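Long-range contacts in ricin B lectin (PDB 3VSF), which is an exo-beta-1,3-galactanase that joins a family 43 glycoside hydrolase module, probably the part that cleaves galactan, to a ricin-type carbohydrate-binding module: residues T361-N369 / T490-V499; V423-L434 / G479-A487. One frame throughout, in Å; residues are numbered along the deposited sequence.

Contact 1 (T361-N369 / T490-V499); sequences TRYKLVNKN and TNQHWKLVLV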
loop_
_atom_site.group_PDB
_atom_site.type_symbol
_atom_site.label_atom_id
_atom_site.label_comp_id
_atom_site.label_asym_id
_atom_site.label_seq_id
_atom_site.Cartn_x
_atom_site.Cartn_y
_atom_site.Cartn_z
ATOM N N THR A 361 -21.181 -14.207 6.551
ATOM C CA THR A 361 -22.492 -14.590 6.034
ATOM C C THR A 361 -22.617 -14.292 4.541
ATOM O O THR A 361 -22.439 -13.154 4.107
ATOM C CB THR A 361 -23.635 -13.882 6.787
ATOM O OG1 THR A 361 -23.589 -14.234 8.175
ATOM C CG2 THR A 361 -24.981 -14.291 6.214
ATOM N N ARG A 362 -22.922 -15.324 3.762
ATOM C CA ARG A 362 -23.081 -15.186 2.317
ATOM C C ARG A 362 -24.523 -14.845 1.955
ATOM O O ARG A 362 -25.458 -15.273 2.632
ATOM C CB ARG A 362 -22.651 -16.473 1.614
ATOM C CG ARG A 362 -21.160 -16.765 1.699
ATOM C CD ARG A 362 -20.881 -18.238 1.443
ATOM N NE ARG A 362 -19.664 -18.448 0.661
ATOM C CZ ARG A 362 -18.444 -18.538 1.180
ATOM N NH1 ARG A 362 -18.265 -18.429 2.490
ATOM N NH2 ARG A 362 -17.399 -18.734 0.386
ATOM N N TYR A 363 -24.702 -14.078 0.885
ATOM C CA TYR A 363 -26.036 -13.652 0.472
ATOM C C TYR A 363 -26.265 -13.769 -1.032
ATOM O O TYR A 363 -25.321 -13.802 -1.821
ATOM C CB TYR A 363 -26.297 -12.207 0.900
ATOM C CG TYR A 363 -26.372 -11.990 2.393
ATOM C CD1 TYR A 363 -27.527 -12.295 3.102
ATOM C CD2 TYR A 363 -25.295 -11.462 3.092
ATOM C CE1 TYR A 363 -27.602 -12.090 4.466
ATOM C CE2 TYR A 363 -25.361 -11.254 4.456
ATOM C CZ TYR A 363 -26.517 -11.570 5.138
ATOM O OH TYR A 363 -26.588 -11.366 6.497
ATOM N N LYS A 364 -27.537 -13.835 -1.411
ATOM C CA LYS A 364 -27.950 -13.728 -2.802
ATOM C C LYS A 364 -28.941 -12.581 -2.920
ATOM O O LYS A 364 -29.818 -12.423 -2.070
ATOM C CB LYS A 364 -28.603 -15.024 -3.281
ATOM C CG LYS A 364 -27.633 -16.067 -3.809
ATOM C CD LYS A 364 -28.367 -17.344 -4.192
ATOM C CE LYS A 364 -27.445 -18.335 -4.886
ATOM N NZ LYS A 364 -26.991 -17.837 -6.214
ATOM N N LEU A 365 -28.799 -11.775 -3.965
ATOM C CA LEU A 365 -29.712 -10.659 -4.188
ATOM C C LEU A 365 -30.688 -10.976 -5.314
ATOM O O LEU A 365 -30.326 -10.950 -6.489
ATOM C CB LEU A 365 -28.934 -9.376 -4.486
ATOM C CG LEU A 365 -28.143 -8.814 -3.302
ATOM C CD1 LEU A 365 -27.324 -7.605 -3.716
ATOM C CD2 LEU A 365 -29.084 -8.461 -2.161
ATOM N N VAL A 366 -31.930 -11.272 -4.944
ATOM C CA VAL A 366 -32.940 -11.690 -5.908
ATOM C C VAL A 366 -33.845 -10.533 -6.319
ATOM O O VAL A 366 -34.458 -9.883 -5.474
ATOM C CB VAL A 366 -33.815 -12.821 -5.338
ATOM C CG1 VAL A 366 -34.704 -13.399 -6.425
ATOM C CG2 VAL A 366 -32.943 -13.905 -4.725
ATOM N N ASN A 367 -33.924 -10.286 -7.622
ATOM C CA ASN A 367 -34.777 -9.231 -8.153
ATOM C C ASN A 367 -36.253 -9.608 -8.063
ATOM O O ASN A 367 -36.632 -10.740 -8.360
ATOM C CB ASN A 367 -34.403 -8.921 -9.605
ATOM C CG ASN A 367 -35.138 -7.711 -10.150
ATOM O OD1 ASN A 367 -35.398 -6.750 -9.424
ATOM N ND2 ASN A 367 -35.480 -7.754 -11.433
ATOM N N LYS A 368 -37.082 -8.655 -7.647
ATOM C CA LYS A 368 -38.511 -8.899 -7.490
ATOM C C LYS A 368 -39.190 -9.166 -8.828
ATOM O O LYS A 368 -39.973 -10.106 -8.960
ATOM C CB LYS A 368 -39.185 -7.718 -6.785
ATOM C CG LYS A 368 -40.701 -7.814 -6.720
ATOM C CD LYS A 368 -41.148 -9.090 -6.026
ATOM C CE LYS A 368 -42.664 -9.212 -6.010
ATOM N NZ LYS A 368 -43.114 -10.488 -5.383
ATOM N N ASN A 369 -38.880 -8.339 -9.820
ATOM C CA ASN A 369 -39.530 -8.428 -11.123
ATOM C C ASN A 369 -39.083 -9.622 -11.966
ATOM O O ASN A 369 -39.911 -10.324 -12.543
ATOM C CB ASN A 369 -39.332 -7.131 -11.908
ATOM C CG ASN A 369 -39.883 -7.214 -13.319
ATOM O OD1 ASN A 369 -41.090 -7.122 -13.531
ATOM N ND2 ASN A 369 -38.995 -7.386 -14.292
ATOM N N THR A 490 -40.593 -2.555 -9.714
ATOM C CA THR A 490 -40.218 -3.813 -9.080
ATOM C C THR A 490 -38.851 -4.292 -9.553
ATOM O O THR A 490 -38.244 -5.170 -8.938
ATOM C CB THR A 490 -41.262 -4.915 -9.337
ATOM O OG1 THR A 490 -41.423 -5.103 -10.749
ATOM C CG2 THR A 490 -42.600 -4.531 -8.724
ATOM N N ASN A 491 -38.371 -3.717 -10.650
ATOM C CA ASN A 491 -37.043 -4.044 -11.153
ATOM C C ASN A 491 -35.966 -3.369 -10.311
ATOM O O ASN A 491 -34.772 -3.549 -10.547
ATOM C CB ASN A 491 -36.902 -3.638 -12.621
ATOM C CG ASN A 491 -37.016 -2.140 -12.827
ATOM O OD1 ASN A 491 -37.814 -1.469 -12.170
ATOM N ND2 ASN A 491 -36.213 -1.606 -13.740
ATOM N N GLN A 492 -36.407 -2.593 -9.324
ATOM C CA GLN A 492 -35.501 -1.884 -8.430
ATOM C C GLN A 492 -35.559 -2.463 -7.021
ATOM O O GLN A 492 -34.852 -2.007 -6.122
ATOM C CB GLN A 492 -35.851 -0.397 -8.392
ATOM C CG GLN A 492 -35.747 0.298 -9.738
ATOM C CD GLN A 492 -36.181 1.748 -9.677
ATOM O OE1 GLN A 492 -36.911 2.152 -8.772
ATOM N NE2 GLN A 492 -35.730 2.541 -10.641
ATOM N N HIS A 493 -36.407 -3.469 -6.834
ATOM C CA HIS A 493 -36.575 -4.098 -5.527
ATOM C C HIS A 493 -35.832 -5.429 -5.460
ATOM O O HIS A 493 -35.966 -6.270 -6.348
ATOM C CB HIS A 493 -38.060 -4.300 -5.220
ATOM C CG HIS A 493 -38.859 -3.033 -5.245
ATOM N ND1 HIS A 493 -40.225 -3.010 -5.058
ATOM C CD2 HIS A 493 -38.485 -1.747 -5.434
ATOM C CE1 HIS A 493 -40.656 -1.765 -5.131
ATOM N NE2 HIS A 493 -39.621 -0.977 -5.358
ATOM N N TRP A 494 -35.048 -5.612 -4.402
ATOM C CA TRP A 494 -34.224 -6.808 -4.260
ATOM C C TRP A 494 -34.453 -7.499 -2.918
ATOM O O TRP A 494 -34.616 -6.842 -1.891
ATOM C CB TRP A 494 -32.745 -6.452 -4.414
ATOM C CG TRP A 494 -32.422 -5.791 -5.717
ATOM C CD1 TRP A 494 -32.593 -4.474 -6.031
ATOM C CD2 TRP A 494 -31.872 -6.414 -6.885
ATOM N NE1 TRP A 494 -32.185 -4.239 -7.321
ATOM C CE2 TRP A 494 -31.738 -5.414 -7.866
ATOM C CE3 TRP A 494 -31.481 -7.719 -7.194
ATOM C CZ2 TRP A 494 -31.230 -5.678 -9.136
ATOM C CZ3 TRP A 494 -30.978 -7.980 -8.455
ATOM C CH2 TRP A 494 -30.856 -6.965 -9.410
ATOM N N LYS A 495 -34.463 -8.828 -2.938
ATOM C CA LYS A 495 -34.616 -9.611 -1.717
ATOM C C LYS A 495 -33.283 -10.190 -1.261
ATOM O O LYS A 495 -32.541 -10.770 -2.055
ATOM C CB LYS A 495 -35.641 -10.732 -1.913
ATOM C CG LYS A 495 -35.594 -11.798 -0.828
ATOM C CD LYS A 495 -36.809 -12.713 -0.871
ATOM C CE LYS A 495 -38.048 -12.011 -0.337
ATOM N NZ LYS A 495 -39.211 -12.938 -0.218
ATOM N N LEU A 496 -32.986 -10.027 0.024
ATOM C CA LEU A 496 -31.752 -10.545 0.600
ATOM C C LEU A 496 -31.974 -11.966 1.114
ATOM O O LEU A 496 -32.751 -12.183 2.044
ATOM C CB LEU A 496 -31.281 -9.635 1.736
ATOM C CG LEU A 496 -29.870 -9.865 2.280
ATOM C CD1 LEU A 496 -28.840 -9.665 1.182
ATOM C CD2 LEU A 496 -29.593 -8.936 3.452
ATOM N N VAL A 497 -31.290 -12.930 0.504
ATOM C CA VAL A 497 -31.484 -14.336 0.844
ATOM C C VAL A 497 -30.199 -15.007 1.324
ATOM O O VAL A 497 -29.215 -15.080 0.587
ATOM C CB VAL A 497 -32.037 -15.129 -0.357
ATOM C CG1 VAL A 497 -32.117 -16.612 -0.025
ATOM C CG2 VAL A 497 -33.400 -14.593 -0.765
ATOM N N LEU A 498 -30.218 -15.503 2.557
ATOM C CA LEU A 498 -29.070 -16.205 3.122
ATOM C C LEU A 498 -28.798 -17.509 2.377
ATOM O O LEU A 498 -29.726 -18.176 1.920
ATOM C CB LEU A 498 -29.286 -16.494 4.612
ATOM C CG LEU A 498 -29.131 -15.343 5.610
ATOM C CD1 LEU A 498 -30.162 -14.249 5.366
ATOM C CD2 LEU A 498 -29.230 -15.861 7.039
ATOM N N VAL A 499 -27.523 -17.865 2.259
ATOM C CA VAL A 499 -27.128 -19.100 1.589
ATOM C C VAL A 499 -25.994 -19.799 2.333
ATOM O O VAL A 499 -25.352 -19.210 3.200
ATOM C CB VAL A 499 -26.693 -18.844 0.135
ATOM C CG1 VAL A 499 -26.043 -20.089 -0.451
ATOM C CG2 VAL A 499 -27.884 -18.406 -0.705
#
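Strands 363-367 and 494-498 run antiparallel, their axes 4.4 Å apart at closest and 151° between their directions. Lys364 pairs with Val497 through two backbone bonds, and Val366 pairs with Lys495 in the same way. The shorter of that second pair runs from Lys495 N to Val366 O, at 2.7 Å. Beyond the strands, Lys368 N adds a bond to His493 O.

Tyr363, Leu365, Leu496, Leu498 and Trp494 share one face of the pair. The Tyr363 ring is met over one face and at an edge. Leu496 CD2 lies over the face, 4.2 Å from the ring centroid, while Leu498 CD1 meets the edge at CE1. Leu496 reaches the ring because its CG stands anti to the backbone N (chi1 -169°). Its CD1 also touches Leu365 CD2. Further along, Asn367 CB sits over the six-membered ring of Trp494, 4.0 Å from the centroid, and Leu365 O lies in plane at the edge of that indole. On the other face, Val366 CG2 meets Val497 CG2. Past the strand end, Val499 CG2 packs on CD of Lys364.

The pair joins the first and last strands of the beta-trefoil lectin domain. Strand 456-461 flanks strand 494-498 on its other side. Trp494 NE1 bonds to Ile468 O, and its ring packs on Leu374 of strand 373-376.

Contact 2 (V423-L434 / G479-A487); sequences VKDESKEDGGVL and GIIQQWSDA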
loop_
_atom_site.group_PDB
_atom_site.type_symbol
_atom_site.label_atom_id
_atom_site.label_comp_id
_atom_site.label_asym_id
_atom_site.label_seq_id
_atom_site.Cartn_x
_atom_site.Cartn_y
_atom_site.Cartn_z
ATOM N N VAL A 423 -20.156 1.672 -8.656
ATOM C CA VAL A 423 -20.777 2.468 -9.707
ATOM C C VAL A 423 -19.688 3.061 -10.596
ATOM O O VAL A 423 -18.988 3.993 -10.201
ATOM C CB VAL A 423 -21.639 3.603 -9.129
ATOM C CG1 VAL A 423 -22.328 4.365 -10.249
ATOM C CG2 VAL A 423 -22.662 3.047 -8.151
ATOM N N LYS A 424 -19.552 2.506 -11.796
ATOM C CA LYS A 424 -18.483 2.877 -12.721
ATOM C C LYS A 424 -18.232 4.384 -12.800
ATOM O O LYS A 424 -19.156 5.172 -12.999
ATOM C CB LYS A 424 -18.783 2.321 -14.116
ATOM C CG LYS A 424 -17.703 2.587 -15.153
ATOM C CD LYS A 424 -18.084 1.986 -16.498
ATOM C CE LYS A 424 -17.081 2.344 -17.582
ATOM N NZ LYS A 424 -15.727 1.795 -17.295
ATOM N N ASP A 425 -16.968 4.769 -12.635
ATOM C CA ASP A 425 -16.544 6.161 -12.774
ATOM C C ASP A 425 -17.322 7.124 -11.879
ATOM O O ASP A 425 -17.480 8.298 -12.213
ATOM C CB ASP A 425 -16.640 6.605 -14.236
ATOM C CG ASP A 425 -15.783 5.758 -15.159
ATOM O OD1 ASP A 425 -14.728 5.264 -14.707
ATOM O OD2 ASP A 425 -16.163 5.584 -16.337
ATOM N N GLU A 426 -17.798 6.623 -10.744
ATOM C CA GLU A 426 -18.544 7.441 -9.791
ATOM C C GLU A 426 -19.660 8.232 -10.466
ATOM O O GLU A 426 -19.884 9.400 -10.149
ATOM C CB GLU A 426 -17.605 8.390 -9.043
ATOM C CG GLU A 426 -16.647 7.695 -8.089
ATOM C CD GLU A 426 -15.763 8.672 -7.338
ATOM O OE1 GLU A 426 -15.127 9.526 -7.992
ATOM O OE2 GLU A 426 -15.708 8.588 -6.092
ATOM N N SER A 427 -20.355 7.587 -11.396
ATOM C CA SER A 427 -21.434 8.232 -12.134
ATOM C C SER A 427 -22.555 8.690 -11.209
ATOM O O SER A 427 -22.794 8.090 -10.161
ATOM C CB SER A 427 -21.988 7.284 -13.201
ATOM O OG SER A 427 -23.048 7.886 -13.924
ATOM N N LYS A 428 -23.237 9.759 -11.605
ATOM C CA LYS A 428 -24.375 10.278 -10.855
ATOM C C LYS A 428 -25.621 10.295 -11.731
ATOM O O LYS A 428 -26.646 10.863 -11.355
ATOM C CB LYS A 428 -24.091 11.697 -10.360
ATOM C CG LYS A 428 -23.070 11.793 -9.240
ATOM C CD LYS A 428 -23.688 12.427 -8.002
ATOM C CE LYS A 428 -22.626 12.896 -7.021
ATOM N NZ LYS A 428 -23.226 13.482 -5.789
ATOM N N GLU A 429 -25.529 9.673 -12.901
ATOM C CA GLU A 429 -26.594 9.746 -13.892
ATOM C C GLU A 429 -27.417 8.462 -13.968
ATOM O O GLU A 429 -26.949 7.388 -13.589
ATOM C CB GLU A 429 -26.007 10.064 -15.270
ATOM C CG GLU A 429 -25.090 11.277 -15.287
ATOM C CD GLU A 429 -25.806 12.557 -14.903
ATOM O OE1 GLU A 429 -26.949 12.763 -15.366
ATOM O OE2 GLU A 429 -25.229 13.354 -14.134
ATOM N N ASP A 430 -28.647 8.584 -14.459
ATOM C CA ASP A 430 -29.481 7.418 -14.717
ATOM C C ASP A 430 -28.837 6.551 -15.790
ATOM O O ASP A 430 -28.282 7.062 -16.762
ATOM C CB ASP A 430 -30.882 7.840 -15.169
ATOM C CG ASP A 430 -31.740 8.346 -14.026
ATOM O OD1 ASP A 430 -31.460 7.987 -12.862
ATOM O OD2 ASP A 430 -32.704 9.096 -14.293
ATOM N N GLY A 431 -28.910 5.237 -15.612
ATOM C CA GLY A 431 -28.355 4.311 -16.578
ATOM C C GLY A 431 -26.886 4.037 -16.335
ATOM O O GLY A 431 -26.251 3.299 -17.089
ATOM N N GLY A 432 -26.345 4.637 -15.279
ATOM C CA GLY A 432 -24.956 4.430 -14.909
ATOM C C GLY A 432 -24.677 2.977 -14.577
ATOM O O GLY A 432 -25.203 2.439 -13.602
ATOM N N VAL A 433 -23.843 2.342 -15.392
ATOM C CA VAL A 433 -23.542 0.922 -15.244
ATOM C C VAL A 433 -22.869 0.586 -13.916
ATOM O O VAL A 433 -22.039 1.346 -13.418
ATOM C CB VAL A 433 -22.661 0.421 -16.407
ATOM C CG1 VAL A 433 -21.589 -0.535 -15.903
ATOM C CG2 VAL A 433 -23.518 -0.231 -17.482
ATOM N N LEU A 434 -23.240 -0.558 -13.346
ATOM C CA LEU A 434 -22.596 -1.068 -12.140
ATOM C C LEU A 434 -21.580 -2.149 -12.490
ATOM O O LEU A 434 -21.821 -2.980 -13.365
ATOM C CB LEU A 434 -23.635 -1.621 -11.163
ATOM C CG LEU A 434 -24.121 -0.681 -10.058
ATOM C CD1 LEU A 434 -24.576 0.650 -10.635
ATOM C CD2 LEU A 434 -25.235 -1.331 -9.250
ATOM N N GLY A 479 -29.059 -9.599 -18.061
ATOM C CA GLY A 479 -29.624 -8.271 -17.914
ATOM C C GLY A 479 -28.666 -7.344 -17.192
ATOM O O GLY A 479 -28.195 -7.655 -16.099
ATOM N N ILE A 480 -28.374 -6.203 -17.806
ATOM C CA ILE A 480 -27.420 -5.257 -17.242
ATOM C C ILE A 480 -27.928 -4.642 -15.944
ATOM O O ILE A 480 -29.036 -4.109 -15.892
ATOM C CB ILE A 480 -27.080 -4.124 -18.232
ATOM C CG1 ILE A 480 -26.315 -4.669 -19.439
ATOM C CG2 ILE A 480 -26.266 -3.042 -17.541
ATOM C CD1 ILE A 480 -27.186 -5.388 -20.449
ATOM N N ILE A 481 -27.113 -4.722 -14.898
ATOM C CA ILE A 481 -27.426 -4.069 -13.632
ATOM C C ILE A 481 -26.856 -2.658 -13.638
ATOM O O ILE A 481 -25.674 -2.460 -13.915
ATOM C CB ILE A 481 -26.860 -4.848 -12.434
ATOM C CG1 ILE A 481 -27.437 -6.265 -12.405
ATOM C CG2 ILE A 481 -27.170 -4.121 -11.136
ATOM C CD1 ILE A 481 -28.946 -6.306 -12.319
ATOM N N GLN A 482 -27.699 -1.679 -13.332
ATOM C CA GLN A 482 -27.308 -0.281 -13.444
ATOM C C GLN A 482 -27.751 0.554 -12.251
ATOM O O GLN A 482 -28.173 0.030 -11.220
ATOM C CB GLN A 482 -27.886 0.326 -14.723
ATOM C CG GLN A 482 -29.405 0.416 -14.721
ATOM C CD GLN A 482 -29.964 0.977 -16.014
ATOM O OE1 GLN A 482 -29.272 1.039 -17.029
ATOM N NE2 GLN A 482 -31.225 1.393 -15.980
ATOM N N GLN A 483 -27.652 1.867 -12.417
ATOM C CA GLN A 483 -28.023 2.828 -11.394
ATOM C C GLN A 483 -29.172 3.668 -11.937
ATOM O O GLN A 483 -29.134 4.102 -13.087
ATOM C CB GLN A 483 -26.822 3.717 -11.079
ATOM C CG GLN A 483 -27.007 4.668 -9.917
ATOM C CD GLN A 483 -25.811 5.581 -9.733
ATOM O OE1 GLN A 483 -25.202 5.620 -8.663
ATOM N NE2 GLN A 483 -25.465 6.320 -10.781
ATOM N N TRP A 484 -30.197 3.894 -11.121
ATOM C CA TRP A 484 -31.362 4.641 -11.583
ATOM C C TRP A 484 -32.139 5.259 -10.427
ATOM O O TRP A 484 -32.127 4.742 -9.311
ATOM C CB TRP A 484 -32.279 3.732 -12.403
ATOM C CG TRP A 484 -33.211 4.468 -13.317
ATOM C CD1 TRP A 484 -34.409 5.028 -12.988
ATOM C CD2 TRP A 484 -33.023 4.713 -14.716
ATOM N NE1 TRP A 484 -34.979 5.612 -14.094
ATOM C CE2 TRP A 484 -34.147 5.431 -15.169
ATOM C CE3 TRP A 484 -32.013 4.398 -15.630
ATOM C CZ2 TRP A 484 -34.289 5.840 -16.492
ATOM C CZ3 TRP A 484 -32.155 4.804 -16.944
ATOM C CH2 TRP A 484 -33.284 5.517 -17.363
ATOM N N SER A 485 -32.817 6.368 -10.705
ATOM C CA SER A 485 -33.621 7.051 -9.698
ATOM C C SER A 485 -34.702 6.128 -9.149
ATOM O O SER A 485 -35.189 5.242 -9.852
ATOM C CB SER A 485 -34.265 8.305 -10.292
ATOM O OG SER A 485 -33.286 9.177 -10.828
ATOM N N ASP A 486 -35.075 6.340 -7.891
ATOM C CA ASP A 486 -36.129 5.553 -7.263
ATOM C C ASP A 486 -37.475 5.821 -7.929
ATOM O O ASP A 486 -38.133 6.819 -7.639
ATOM C CB ASP A 486 -36.205 5.862 -5.766
ATOM C CG ASP A 486 -37.330 5.116 -5.072
ATOM O OD1 ASP A 486 -37.754 4.059 -5.584
ATOM O OD2 ASP A 486 -37.786 5.588 -4.009
ATOM N N ALA A 487 -37.878 4.922 -8.822
ATOM C CA ALA A 487 -39.126 5.078 -9.561
ATOM C C ALA A 487 -40.225 4.166 -9.024
ATOM O O ALA A 487 -41.345 4.163 -9.535
ATOM C CB ALA A 487 -38.898 4.823 -11.044
#
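Gln483 reaches across from strand 479-484 into the bend of the 423-434 loop. Its CG is anti to the backbone N (chi1 -173°) and the chain stays extended beyond it, which carries the amide to the loop backbone. NE2 gives a nearly straight bond to Ser427 O, 3.3 Å long. Ser427 O lies in the plane of the amide, yet NE2 stands well above the carbonyl plane of Ser427. A weak second bond goes from NE2 to Glu429 O. The other end of the amide, OE1, lies 3.5 Å from Val423 CG1. Ser427 OG accepts from Glu429 N in an ST turn.

The loop then passes through a type II turn, Glu429 to Gly432, and enters strand 432-437. This strand runs antiparallel to 479-484 within the ricin-type beta-trefoil. Gly431 N bonds to Gln483 O at 2.8 Å, and Leu434 N to Ile481 O at 3.1 Å.

Asp430 lies flat over the indole of Trp484, with carboxylate and ring planes 11° apart. Its CB is 3.6 Å from the centroid of the six-membered ring. OD1 grips Ser485 twice: Ser485 OG comes in on the syn lone pair, while Ser485 N meets OD1 from above the carboxylate plane. Lys466 NZ also bonds to Ser485 OG. At the far end, Leu434 CD2 touches Ile481 CG2, and Val433 CG2 meets Ile480 CG2 at 3.9 Å.

Overall arrangement
Both contacts belong to the lectin domain, with centres about 18 Å apart. Contact 2 lies within the chain between the two segments of contact 1. They meet at Gln492. Its NE2 probably bonds to Ser485 O and its OE1 to Ala487 N, each at 2.9 Å. Packing adds a second link, with Trp494 CH2 3.5 Å from Ile481 CD1. Contact 2 borders and partly supplies the galactose site seen for this protein (Asp422, Asp425, Asn440 and Asn444); no galactose is bound to this chain here. Asp425 is part of segment 423-434, and the Val423 side chain is about 4 Å from that of Asn444. Contact 1 is remote from this site.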